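Local coordinates for trigger factor (Thermotoga maritima, PDB 2NSA), which probably keeps newly made proteins open as a chaperone and isomerises peptidyl-proline bonds, its C-terminal domain probably being a chaperone in its own right, at residues A[59-62]-A[63-66]. Sequence-based numbering, arbitrary orientation.
Sequences NRLK and REGR
A Schellman motif ends helix 47-64, with Leu-61 and Arg-66 meeting across it. Arg-66 N donates to Leu-61 O at 2.9 Å in a nearly straight bond (N-H...O 172°), and a weak bond from Gly-65 N to Lys-62 O lies within this loop. The reversal falls on Gly-65, whose positive phi (74°) is readily adopted by glycine. Earlier in the turn, Glu-64 N donates a hydrogen bond to Arg-60 O at 3.0 Å. Beyond the backbone, Arg-66 NH2 comes within 3.3 Å of Leu-61 CD2, the methyl lying over one face of the guanidinium. The same guanidinium grips Glu-64 side-on in a salt bridge: NE and NH2 both donate to the single oxygen OE1, each at 3.0 Å, linking the last turn of helix 47-64 to the N-cap residue of helix 67-72. Glu-64 CG also packs against Arg-60 O. On another flank, a bend at chi3 (-63°) folds the Arg-63 guanidinium back over its own helix; Arg-60 CA lies 3.4 Å from Arg-63 NH2, toward the rim of one guanidinium face. Arg-63 NH2 and Arg-60 NH1, both of the same charge, are 4.3 Å apart. Leu-61 packs onto helix 67-72 at Tyr-67 and Ile-70, with Lys-62 also touching Tyr-67.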
loop_
_atom_site.group_PDB
_atom_site.type_symbol
_atom_site.label_atom_id
_atom_site.label_comp_id
_atom_site.label_asym_id
_atom_site.label_seq_id
_atom_site.Cartn_x
_atom_site.Cartn_y
_atom_site.Cartn_z
ATOM N N ASN A 59 3.141 -20.107 -1.958
ATOM C CA ASN A 59 2.182 -21.112 -1.516
ATOM C C ASN A 59 0.771 -20.564 -1.624
ATOM O O ASN A 59 -0.167 -21.301 -1.934
ATOM C CB ASN A 59 2.461 -21.553 -0.079
ATOM C CG ASN A 59 3.612 -22.526 0.011
ATOM O OD1 ASN A 59 3.764 -23.399 -0.842
ATOM N ND2 ASN A 59 4.424 -22.393 1.051
ATOM N N ARG A 60 0.621 -19.265 -1.378
ATOM C CA ARG A 60 -0.690 -18.630 -1.469
ATOM C C ARG A 60 -1.131 -18.601 -2.928
ATOM O O ARG A 60 -2.288 -18.883 -3.234
ATOM C CB ARG A 60 -0.636 -17.205 -0.899
ATOM C CG ARG A 60 -1.850 -16.348 -1.243
ATOM C CD ARG A 60 -1.874 -15.033 -0.467
ATOM N NE ARG A 60 -0.539 -14.466 -0.285
ATOM C CZ ARG A 60 0.153 -14.540 0.849
ATOM N NH1 ARG A 60 -0.365 -15.153 1.904
ATOM N NH2 ARG A 60 1.364 -14.006 0.928
ATOM N N LEU A 61 -0.205 -18.268 -3.823
ATOM C CA LEU A 61 -0.507 -18.219 -5.249
ATOM C C LEU A 61 -0.918 -19.601 -5.744
ATOM O O LEU A 61 -1.778 -19.726 -6.621
ATOM C CB LEU A 61 0.712 -17.736 -6.038
ATOM C CG LEU A 61 1.113 -16.273 -5.829
ATOM C CD1 LEU A 61 2.403 -15.987 -6.566
ATOM C CD2 LEU A 61 -0.002 -15.360 -6.329
ATOM N N LYS A 62 -0.295 -20.630 -5.179
ATOM C CA LYS A 62 -0.599 -22.008 -5.554
ATOM C C LYS A 62 -1.979 -22.419 -5.055
ATOM O O LYS A 62 -2.644 -23.254 -5.671
ATOM C CB LYS A 62 0.462 -22.962 -5.000
ATOM C CG LYS A 62 1.792 -22.879 -5.724
ATOM C CD LYS A 62 2.803 -23.858 -5.152
ATOM C CE LYS A 62 4.081 -23.860 -5.976
ATOM N NZ LYS A 62 5.152 -24.652 -5.326
ATOM N N ARG A 63 -2.404 -21.836 -3.939
ATOM C CA ARG A 63 -3.719 -22.144 -3.392
ATOM C C ARG A 63 -4.786 -21.426 -4.209
ATOM O O ARG A 63 -5.917 -21.900 -4.326
ATOM C CB ARG A 63 -3.820 -21.710 -1.924
ATOM C CG ARG A 63 -3.029 -22.567 -0.942
ATOM C CD ARG A 63 -3.472 -22.292 0.491
ATOM N NE ARG A 63 -3.207 -20.916 0.907
ATOM C CZ ARG A 63 -2.027 -20.477 1.333
ATOM N NH1 ARG A 63 -0.992 -21.303 1.405
ATOM N NH2 ARG A 63 -1.881 -19.207 1.683
ATOM N N GLU A 64 -4.421 -20.278 -4.773
ATOM C CA GLU A 64 -5.347 -19.491 -5.580
ATOM C C GLU A 64 -5.388 -20.006 -7.016
ATOM O O GLU A 64 -6.261 -19.627 -7.797
ATOM C CB GLU A 64 -4.933 -18.016 -5.576
ATOM C CG GLU A 64 -4.707 -17.441 -4.183
ATOM C CD GLU A 64 -4.370 -15.959 -4.201
ATOM O OE1 GLU A 64 -3.610 -15.526 -5.093
ATOM O OE2 GLU A 64 -4.856 -15.231 -3.309
ATOM N N GLY A 65 -4.439 -20.873 -7.358
ATOM C CA GLY A 65 -4.386 -21.425 -8.701
ATOM C C GLY A 65 -3.881 -20.418 -9.717
ATOM O O GLY A 65 -4.290 -20.429 -10.878
ATOM N N ARG A 66 -2.974 -19.549 -9.288
ATOM C CA ARG A 66 -2.441 -18.529 -10.174
ATOM C C ARG A 66 -0.928 -18.599 -10.300
ATOM O O ARG A 66 -0.330 -17.860 -11.085
ATOM C CB ARG A 66 -2.848 -17.145 -9.662
ATOM C CG ARG A 66 -4.324 -17.040 -9.331
ATOM C CD ARG A 66 -4.752 -15.606 -9.106
ATOM N NE ARG A 66 -4.073 -14.982 -7.976
ATOM C CZ ARG A 66 -3.227 -13.962 -8.084
ATOM N NH1 ARG A 66 -2.949 -13.451 -9.275
ATOM N NH2 ARG A 66 -2.666 -13.447 -6.999
#